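Local coordinates for putative rubredoxin reductase (Rhodopseudomonas palustris, PDB 3FG2), which probably passes electrons from NADH through its FAD cofactor to the ferredoxin that serves the cytochrome P450 CYP199A2, at residues Leu113-Val123 / Ala207-Val217; Phe355-Gly364 / Leu381-Ala392. All blocks are in the same frame, centred on the assembly; numbering follows the deposited sequence.

Contact 1. Residues Leu113-Val123 / Ala207-Val217; sequences LDVPNASLPDV and ATEIAAEGDRV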
loop_
_atom_site.group_PDB
_atom_site.type_symbol
_atom_site.label_atom_id
_atom_site.label_comp_id
_atom_site.label_asym_id
_atom_site.label_seq_id
_atom_site.Cartn_x
_atom_site.Cartn_y
_atom_site.Cartn_z
ATOM N N LEU A 113 3.877 -16.501 -5.914
ATOM C CA LEU A 113 3.603 -16.847 -7.302
ATOM C C LEU A 113 3.435 -18.367 -7.305
ATOM O O LEU A 113 4.368 -19.097 -6.966
ATOM C CB LEU A 113 4.779 -16.448 -8.195
ATOM C CG LEU A 113 4.592 -16.704 -9.691
ATOM C CD1 LEU A 113 3.494 -15.788 -10.229
ATOM C CD2 LEU A 113 5.897 -16.459 -10.416
ATOM N N ASP A 114 2.247 -18.832 -7.677
ATOM C CA ASP A 114 1.929 -20.259 -7.695
ATOM C C ASP A 114 2.267 -20.904 -9.042
ATOM O O ASP A 114 1.391 -21.404 -9.749
ATOM C CB ASP A 114 0.442 -20.434 -7.388
ATOM C CG ASP A 114 0.073 -21.864 -7.038
ATOM O OD1 ASP A 114 0.960 -22.748 -7.017
ATOM O OD2 ASP A 114 -1.126 -22.097 -6.780
ATOM N N VAL A 115 3.551 -20.920 -9.376
ATOM C CA VAL A 115 3.994 -21.465 -10.650
ATOM C C VAL A 115 5.262 -22.311 -10.497
ATOM O O VAL A 115 6.059 -22.082 -9.592
ATOM C CB VAL A 115 4.226 -20.279 -11.629
ATOM C CG1 VAL A 115 5.551 -20.411 -12.342
ATOM C CG2 VAL A 115 3.071 -20.186 -12.604
ATOM N N PRO A 116 5.457 -23.310 -11.375
ATOM C CA PRO A 116 6.655 -24.153 -11.282
ATOM C C PRO A 116 7.938 -23.323 -11.247
ATOM O O PRO A 116 8.074 -22.339 -11.987
ATOM C CB PRO A 116 6.559 -25.021 -12.530
ATOM C CG PRO A 116 5.080 -25.221 -12.668
ATOM C CD PRO A 116 4.550 -23.810 -12.426
ATOM N N ASN A 117 8.864 -23.720 -10.374
ATOM C CA ASN A 117 10.143 -23.025 -10.222
ATOM C C ASN A 117 10.010 -21.573 -9.738
ATOM O O ASN A 117 10.989 -20.822 -9.732
ATOM C CB ASN A 117 10.923 -23.055 -11.544
ATOM C CG ASN A 117 11.731 -24.337 -11.731
ATOM O OD1 ASN A 117 12.317 -24.561 -12.795
ATOM N ND2 ASN A 117 11.775 -25.174 -10.700
ATOM N N ALA A 118 8.812 -21.182 -9.317
ATOM C CA ALA A 118 8.591 -19.818 -8.847
ATOM C C ALA A 118 9.425 -19.471 -7.618
ATOM O O ALA A 118 9.607 -18.294 -7.297
ATOM C CB ALA A 118 7.123 -19.605 -8.538
ATOM N N SER A 119 9.929 -20.493 -6.935
ATOM C CA SER A 119 10.723 -20.271 -5.737
ATOM C C SER A 119 12.238 -20.314 -5.937
ATOM O O SER A 119 12.985 -20.405 -4.965
ATOM C CB SER A 119 10.324 -21.274 -4.651
ATOM O OG SER A 119 10.595 -22.596 -5.070
ATOM N N LEU A 120 12.702 -20.255 -7.181
ATOM C CA LEU A 120 14.141 -20.251 -7.424
ATOM C C LEU A 120 14.711 -18.963 -6.832
ATOM O O LEU A 120 13.989 -17.988 -6.633
ATOM C CB LEU A 120 14.443 -20.330 -8.921
ATOM C CG LEU A 120 14.181 -21.701 -9.556
ATOM C CD1 LEU A 120 14.390 -21.616 -11.057
ATOM C CD2 LEU A 120 15.106 -22.748 -8.940
ATOM N N PRO A 121 16.017 -18.932 -6.555
ATOM C CA PRO A 121 16.669 -17.751 -5.972
ATOM C C PRO A 121 16.424 -16.409 -6.663
ATOM O O PRO A 121 16.258 -15.387 -5.994
ATOM C CB PRO A 121 18.148 -18.133 -5.990
ATOM C CG PRO A 121 18.118 -19.632 -5.901
ATOM C CD PRO A 121 17.007 -19.983 -6.846
ATOM N N ASP A 122 16.404 -16.409 -7.993
ATOM C CA ASP A 122 16.221 -15.174 -8.747
ATOM C C ASP A 122 14.786 -14.724 -9.008
ATOM O O ASP A 122 14.532 -13.944 -9.928
ATOM C CB ASP A 122 16.996 -15.253 -10.071
ATOM C CG ASP A 122 18.502 -15.137 -9.872
ATOM O OD1 ASP A 122 19.255 -15.767 -10.649
ATOM O OD2 ASP A 122 18.935 -14.411 -8.948
ATOM N N VAL A 123 13.850 -15.222 -8.205
ATOM C CA VAL A 123 12.450 -14.819 -8.310
ATOM C C VAL A 123 12.211 -14.060 -6.999
ATOM O O VAL A 123 11.976 -14.659 -5.943
ATOM C CB VAL A 123 11.509 -16.036 -8.418
ATOM C CG1 VAL A 123 10.066 -15.576 -8.409
ATOM C CG2 VAL A 123 11.793 -16.801 -9.707
ATOM N N ALA A 207 1.772 -15.846 -15.934
ATOM C CA ALA A 207 2.981 -16.651 -15.911
ATOM C C ALA A 207 2.475 -18.071 -15.629
ATOM O O ALA A 207 1.645 -18.270 -14.742
ATOM C CB ALA A 207 3.909 -16.188 -14.793
ATOM N N THR A 208 2.944 -19.049 -16.396
ATOM C CA THR A 208 2.521 -20.429 -16.190
ATOM C C THR A 208 3.688 -21.294 -15.738
ATOM O O THR A 208 3.493 -22.437 -15.325
ATOM C CB THR A 208 1.957 -21.051 -17.483
ATOM O OG1 THR A 208 2.957 -21.004 -18.508
ATOM C CG2 THR A 208 0.713 -20.302 -17.943
ATOM N N GLU A 209 4.897 -20.741 -15.818
ATOM C CA GLU A 209 6.106 -21.464 -15.440
ATOM C C GLU A 209 7.324 -20.541 -15.518
ATOM O O GLU A 209 7.357 -19.617 -16.329
ATOM C CB GLU A 209 6.298 -22.662 -16.388
ATOM C CG GLU A 209 7.671 -23.317 -16.354
ATOM C CD GLU A 209 7.796 -24.499 -17.328
ATOM O OE1 GLU A 209 7.478 -24.330 -18.524
ATOM O OE2 GLU A 209 8.219 -25.598 -16.903
ATOM N N ILE A 210 8.309 -20.781 -14.655
ATOM C CA ILE A 210 9.544 -20.008 -14.667
ATOM C C ILE A 210 10.600 -20.918 -15.280
ATOM O O ILE A 210 11.019 -21.899 -14.656
ATOM C CB ILE A 210 10.023 -19.629 -13.248
ATOM C CG1 ILE A 210 8.978 -18.746 -12.555
ATOM C CG2 ILE A 210 11.397 -18.950 -13.334
ATOM C CD1 ILE A 210 8.538 -17.543 -13.369
ATOM N N ALA A 211 11.018 -20.602 -16.501
ATOM C CA ALA A 211 12.022 -21.401 -17.191
ATOM C C ALA A 211 13.384 -21.262 -16.520
ATOM O O ALA A 211 13.877 -20.152 -16.285
ATOM C CB ALA A 211 12.115 -20.982 -18.661
ATOM N N ALA A 212 13.993 -22.397 -16.203
ATOM C CA ALA A 212 15.291 -22.370 -15.568
ATOM C C ALA A 212 16.244 -23.377 -16.190
ATOM O O ALA A 212 15.838 -24.306 -16.891
ATOM C CB ALA A 212 15.152 -22.634 -14.084
ATOM N N GLU A 213 17.523 -23.159 -15.923
ATOM C CA GLU A 213 18.593 -24.013 -16.401
ATOM C C GLU A 213 19.389 -24.254 -15.128
ATOM O O GLU A 213 19.970 -23.328 -14.560
ATOM C CB GLU A 213 19.407 -23.262 -17.452
ATOM C CG GLU A 213 20.559 -24.035 -18.024
ATOM C CD GLU A 213 21.869 -23.674 -17.373
ATOM O OE1 GLU A 213 22.222 -22.474 -17.358
ATOM O OE2 GLU A 213 22.545 -24.597 -16.885
ATOM N N GLY A 214 19.397 -25.499 -14.670
ATOM C CA GLY A 214 20.069 -25.805 -13.423
ATOM C C GLY A 214 19.104 -25.233 -12.402
ATOM O O GLY A 214 18.013 -25.778 -12.188
ATOM N N ASP A 215 19.495 -24.127 -11.779
ATOM C CA ASP A 215 18.635 -23.445 -10.824
ATOM C C ASP A 215 18.738 -21.958 -11.113
ATOM O O ASP A 215 18.483 -21.109 -10.252
ATOM C CB ASP A 215 19.041 -23.759 -9.387
ATOM C CG ASP A 215 18.473 -25.087 -8.908
ATOM O OD1 ASP A 215 17.241 -25.286 -9.029
ATOM O OD2 ASP A 215 19.250 -25.933 -8.413
ATOM N N ARG A 216 19.106 -21.670 -12.358
ATOM C CA ARG A 216 19.256 -20.312 -12.847
ATOM C C ARG A 216 18.062 -19.950 -13.710
ATOM O O ARG A 216 17.798 -20.612 -14.711
ATOM C CB ARG A 216 20.523 -20.192 -13.693
ATOM C CG ARG A 216 21.812 -20.381 -12.931
ATOM C CD ARG A 216 23.003 -20.227 -13.861
ATOM N NE ARG A 216 23.273 -21.438 -14.632
ATOM C CZ ARG A 216 23.704 -22.578 -14.098
ATOM N NH1 ARG A 216 23.929 -23.632 -14.869
ATOM N NH2 ARG A 216 23.912 -22.664 -12.788
ATOM N N VAL A 217 17.339 -18.908 -13.322
ATOM C CA VAL A 217 16.188 -18.462 -14.097
ATOM C C VAL A 217 16.651 -18.107 -15.509
ATOM O O VAL A 217 17.703 -17.499 -15.676
ATOM C CB VAL A 217 15.549 -17.195 -13.472
ATOM C CG1 VAL A 217 14.507 -16.631 -14.407
ATOM C CG2 VAL A 217 14.939 -17.519 -12.118
HETATM O O HOH W 1 19.950 -16.442 -13.534
HETATM O O HOH W 2 17.561 -18.247 -10.185
#

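Contact 2. Residues Phe355-Gly364 / Leu381-Ala392; sequences FCYKAGKLIG and LPLDKSVTPEQA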
loop_
_atom_site.group_PDB
_atom_site.type_symbol
_atom_site.label_atom_id
_atom_site.label_comp_id
_atom_site.label_asym_id
_atom_site.label_seq_id
_atom_site.Cartn_x
_atom_site.Cartn_y
_atom_site.Cartn_z
ATOM N N PHE A 355 -10.878 13.587 -14.254
ATOM C CA PHE A 355 -11.946 13.800 -13.291
ATOM C C PHE A 355 -12.941 12.678 -13.516
ATOM O O PHE A 355 -13.587 12.594 -14.558
ATOM C CB PHE A 355 -12.599 15.174 -13.496
ATOM C CG PHE A 355 -11.806 16.310 -12.918
ATOM C CD1 PHE A 355 -10.474 16.499 -13.275
ATOM C CD2 PHE A 355 -12.390 17.192 -12.016
ATOM C CE1 PHE A 355 -9.735 17.548 -12.742
ATOM C CE2 PHE A 355 -11.659 18.249 -11.473
ATOM C CZ PHE A 355 -10.326 18.425 -11.840
ATOM N N CYS A 356 -13.054 11.798 -12.534
ATOM C CA CYS A 356 -13.944 10.661 -12.656
ATOM C C CYS A 356 -15.281 10.909 -11.996
ATOM O O CYS A 356 -15.349 11.346 -10.840
ATOM C CB CYS A 356 -13.281 9.436 -12.040
ATOM S SG CYS A 356 -11.588 9.240 -12.590
ATOM N N TYR A 357 -16.341 10.609 -12.741
ATOM C CA TYR A 357 -17.703 10.778 -12.260
ATOM C C TYR A 357 -18.511 9.490 -12.273
ATOM O O TYR A 357 -18.186 8.528 -12.980
ATOM C CB TYR A 357 -18.453 11.788 -13.121
ATOM C CG TYR A 357 -17.897 13.180 -13.094
ATOM C CD1 TYR A 357 -16.700 13.488 -13.738
ATOM C CD2 TYR A 357 -18.579 14.204 -12.436
ATOM C CE1 TYR A 357 -16.194 14.779 -13.732
ATOM C CE2 TYR A 357 -18.081 15.500 -12.422
ATOM C CZ TYR A 357 -16.891 15.782 -13.073
ATOM O OH TYR A 357 -16.407 17.070 -13.076
ATOM N N LYS A 358 -19.581 9.496 -11.486
ATOM C CA LYS A 358 -20.517 8.382 -11.413
ATOM C C LYS A 358 -21.875 9.014 -11.128
ATOM O O LYS A 358 -22.053 9.686 -10.114
ATOM C CB LYS A 358 -20.145 7.412 -10.297
ATOM C CG LYS A 358 -21.091 6.222 -10.224
ATOM C CD LYS A 358 -20.636 5.178 -9.212
ATOM C CE LYS A 358 -20.688 5.709 -7.799
ATOM N NZ LYS A 358 -20.307 4.658 -6.812
ATOM N N ALA A 359 -22.821 8.824 -12.041
ATOM C CA ALA A 359 -24.157 9.391 -11.888
ATOM C C ALA A 359 -24.118 10.911 -11.737
ATOM O O ALA A 359 -24.855 11.473 -10.932
ATOM C CB ALA A 359 -24.857 8.767 -10.684
ATOM N N GLY A 360 -23.248 11.566 -12.501
ATOM C CA GLY A 360 -23.149 13.018 -12.466
ATOM C C GLY A 360 -22.375 13.660 -11.326
ATOM O O GLY A 360 -22.260 14.882 -11.273
ATOM N N LYS A 361 -21.831 12.856 -10.422
ATOM C CA LYS A 361 -21.097 13.380 -9.275
ATOM C C LYS A 361 -19.617 12.988 -9.297
ATOM O O LYS A 361 -19.262 11.838 -9.570
ATOM C CB LYS A 361 -21.751 12.871 -7.989
ATOM C CG LYS A 361 -21.183 13.450 -6.700
ATOM C CD LYS A 361 -22.024 13.010 -5.505
ATOM C CE LYS A 361 -21.567 13.644 -4.201
ATOM N NZ LYS A 361 -20.236 13.141 -3.781
ATOM N N LEU A 362 -18.755 13.955 -9.000
ATOM C CA LEU A 362 -17.317 13.718 -8.982
ATOM C C LEU A 362 -17.020 12.719 -7.873
ATOM O O LEU A 362 -17.361 12.959 -6.720
ATOM C CB LEU A 362 -16.574 15.035 -8.718
ATOM C CG LEU A 362 -15.061 15.123 -8.954
ATOM C CD1 LEU A 362 -14.324 14.196 -8.029
ATOM C CD2 LEU A 362 -14.763 14.773 -10.383
ATOM N N ILE A 363 -16.394 11.600 -8.221
ATOM C CA ILE A 363 -16.065 10.593 -7.224
ATOM C C ILE A 363 -14.567 10.512 -6.967
ATOM O O ILE A 363 -14.132 9.971 -5.955
ATOM C CB ILE A 363 -16.569 9.196 -7.635
ATOM C CG1 ILE A 363 -16.093 8.864 -9.048
ATOM C CG2 ILE A 363 -18.093 9.150 -7.556
ATOM C CD1 ILE A 363 -16.236 7.392 -9.395
ATOM N N GLY A 364 -13.770 11.047 -7.885
ATOM C CA GLY A 364 -12.336 11.011 -7.678
ATOM C C GLY A 364 -11.551 11.750 -8.731
ATOM O O GLY A 364 -12.062 12.008 -9.824
ATOM N N LEU A 381 -13.857 16.937 -2.224
ATOM C CA LEU A 381 -14.441 15.615 -2.036
ATOM C C LEU A 381 -14.851 15.275 -0.606
ATOM O O LEU A 381 -15.907 14.695 -0.389
ATOM C CB LEU A 381 -13.503 14.543 -2.595
ATOM C CG LEU A 381 -13.362 14.644 -4.120
ATOM C CD1 LEU A 381 -12.234 13.747 -4.607
ATOM C CD2 LEU A 381 -14.692 14.271 -4.781
ATOM N N PRO A 382 -14.022 15.616 0.391
ATOM C CA PRO A 382 -14.461 15.271 1.747
ATOM C C PRO A 382 -15.764 15.979 2.105
ATOM O O PRO A 382 -16.565 15.468 2.883
ATOM C CB PRO A 382 -13.289 15.722 2.611
ATOM C CG PRO A 382 -12.123 15.476 1.724
ATOM C CD PRO A 382 -12.611 16.034 0.393
ATOM N N LEU A 383 -15.977 17.155 1.526
ATOM C CA LEU A 383 -17.190 17.922 1.791
ATOM C C LEU A 383 -18.337 17.383 0.967
ATOM O O LEU A 383 -19.453 17.893 1.027
ATOM C CB LEU A 383 -16.973 19.390 1.451
ATOM C CG LEU A 383 -15.987 20.070 2.390
ATOM C CD1 LEU A 383 -15.583 21.412 1.816
ATOM C CD2 LEU A 383 -16.620 20.208 3.767
ATOM N N ASP A 384 -18.047 16.353 0.186
ATOM C CA ASP A 384 -19.055 15.733 -0.658
ATOM C C ASP A 384 -19.589 16.718 -1.703
ATOM O O ASP A 384 -20.722 16.590 -2.169
ATOM C CB ASP A 384 -20.192 15.201 0.222
ATOM C CG ASP A 384 -20.976 14.100 -0.442
ATOM O OD1 ASP A 384 -20.347 13.165 -0.983
ATOM O OD2 ASP A 384 -22.223 14.162 -0.411
ATOM N N LYS A 385 -18.768 17.700 -2.068
ATOM C CA LYS A 385 -19.163 18.692 -3.068
ATOM C C LYS A 385 -18.669 18.229 -4.418
ATOM O O LYS A 385 -17.833 17.332 -4.504
ATOM C CB LYS A 385 -18.571 20.068 -2.754
ATOM C CG LYS A 385 -18.935 20.600 -1.377
ATOM C CD LYS A 385 -18.927 22.134 -1.316
ATOM C CE LYS A 385 -17.584 22.738 -1.722
ATOM N NZ LYS A 385 -17.576 24.223 -1.562
ATOM N N SER A 386 -19.164 18.841 -5.481
ATOM C CA SER A 386 -18.755 18.414 -6.804
ATOM C C SER A 386 -18.559 19.569 -7.765
ATOM O O SER A 386 -18.822 20.723 -7.435
ATOM C CB SER A 386 -19.805 17.457 -7.367
ATOM O OG SER A 386 -19.395 16.869 -8.591
ATOM N N VAL A 387 -18.074 19.236 -8.954
ATOM C CA VAL A 387 -17.867 20.200 -10.020
ATOM C C VAL A 387 -18.349 19.469 -11.254
ATOM O O VAL A 387 -18.113 18.270 -11.386
ATOM C CB VAL A 387 -16.378 20.585 -10.156
ATOM C CG1 VAL A 387 -16.075 21.018 -11.568
ATOM C CG2 VAL A 387 -16.066 21.739 -9.207
ATOM N N THR A 388 -19.032 20.166 -12.151
ATOM C CA THR A 388 -19.547 19.506 -13.343
ATOM C C THR A 388 -18.429 19.108 -14.294
ATOM O O THR A 388 -17.344 19.685 -14.261
ATOM C CB THR A 388 -20.538 20.406 -14.108
ATOM O OG1 THR A 388 -19.815 21.398 -14.849
ATOM C CG2 THR A 388 -21.503 21.081 -13.130
ATOM N N PRO A 389 -18.682 18.101 -15.148
ATOM C CA PRO A 389 -17.713 17.602 -16.132
ATOM C C PRO A 389 -17.318 18.735 -17.067
ATOM O O PRO A 389 -16.187 18.804 -17.546
ATOM C CB PRO A 389 -18.495 16.515 -16.870
ATOM C CG PRO A 389 -19.439 16.006 -15.821
ATOM C CD PRO A 389 -19.911 17.284 -15.164
ATOM N N GLU A 390 -18.275 19.620 -17.322
ATOM C CA GLU A 390 -18.060 20.766 -18.193
ATOM C C GLU A 390 -17.055 21.716 -17.545
ATOM O O GLU A 390 -16.150 22.226 -18.198
ATOM C CB GLU A 390 -19.386 21.498 -18.441
ATOM C CG GLU A 390 -20.468 20.682 -19.170
ATOM C CD GLU A 390 -21.047 19.532 -18.345
ATOM O OE1 GLU A 390 -21.441 19.757 -17.176
ATOM O OE2 GLU A 390 -21.127 18.400 -18.876
ATOM N N GLN A 391 -17.217 21.942 -16.249
ATOM C CA GLN A 391 -16.326 22.829 -15.517
ATOM C C GLN A 391 -14.918 22.246 -15.370
ATOM O O GLN A 391 -13.921 22.964 -15.462
ATOM C CB GLN A 391 -16.914 23.111 -14.136
ATOM C CG GLN A 391 -18.214 23.888 -14.181
ATOM C CD GLN A 391 -18.875 24.010 -12.822
ATOM O OE1 GLN A 391 -19.674 24.916 -12.595
ATOM N NE2 GLN A 391 -18.557 23.095 -11.916
ATOM N N ALA A 392 -14.846 20.941 -15.140
ATOM C CA ALA A 392 -13.574 20.256 -14.969
ATOM C C ALA A 392 -12.674 20.410 -16.181
ATOM O O ALA A 392 -11.465 20.574 -16.045
ATOM C CB ALA A 392 -13.813 18.777 -14.689
HETATM O O HOH W 3 -21.642 17.547 -10.555
HETATM O O HOH W 4 -18.788 14.736 -5.280
#

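Contact 1. Residues Leu113-Val123 / Ala207-Val217
Ile210 lies against the irregular loop Leu113-Val123 from the outer strand of a three-stranded antiparallel sheet, the beta-meander typical of the NAD-binding domain in this flavoprotein family. The tight half of the contact gathers round this isoleucine. Its CG1, turned beside the backbone N (chi1 -62°), meets Val115 CG1 at 3.8 Å, while CD1 reaches on toward Leu113 CD2. Val115 spreads its two methyls along the strand backbone: CG1 on Glu209 CA, CG2 against Ala207 O at 3.2 Å. Beside them Ile210 N donates to Pro116 O, 3.1 Å away and fairly straight at 155°, the one direct hydrogen bond between the segments. Asn117 lays its CB over Ile210 O, and buried Leu120 completes the packed part, its CD1 crowding Ala212 CB at 3.3 Å.

Toward the hairpin turn the contact becomes wetter. The Leu120 side chain crosses that of exposed Asp215 at about a right angle, CD2 touching OD1. Further along, Asp122 CB rests on Val217 CG2, with its OD2 committed to a salt bridge with Arg138. Two waters fill in here. One links Asp122 OD1 to Val217 O; the other accepts from Asp122 N and Val217 N and donates to Asp215 O at 3.0 Å.

Contact 2. Residues Phe355-Gly364 / Leu381-Ala392
Tyr357 OH donates to Val387 O at 2.7 Å, reaching it from well above the carbonyl plane, 48° out, while the same oxygen lies at the edge of the tyrosine ring. The ring itself is sandwiched: Pro389 CG sits over the centre of one face, 3.7 Å from the centroid in a CH-pi contact, and Leu362 CD2 covers the opposite face nearer the rim. Ala392 CB lies over a face of Phe355, closest to CD2 at 3.4 Å.

Ser386 serves the neighbouring strand. Its OG, anti to the backbone N (chi1 -173°), accepts from Leu362 N at 3.0 Å along a nearly straight line, and a water joins it to Gly360 O. Lys361 stretches out and bends at its last torsion to put NZ on Asp384 OD1 in a 2.8 Å salt bridge; a second water ties that NZ to Leu362 O and Lys385 O. Deeper down, Leu362 CD1 and Leu381 CD2 press together at 3.3 Å.

Asp384 closes the Schellman motif that ends one helix and Thr388 is the N-cap of the next; between them an extended linker packs across a type I' beta-hairpin in the antiparallel sheet of the reductase C-terminal domain.

Overall arrangement
From the N terminus the chain first builds the FAD-binding parallel sheet, then runs through Leu113-Val123 into the second Rossmann-type sheet. Contact 1 closes when the chain, having laid down several of that domain's helices and strands, returns as the meander strand 207-213, joining the meander to the entrance of the second domain. The chain later adds strand 270-272 to the first sheet and enters the C-terminal domain. There contact 2 closes a much shorter loop, bringing the linker after helix 371-380 back onto hairpin 355-364. The two contacts follow in series, neither nested nor crossed, on opposite sides of the chain's centre, their centres about 46 Å apart.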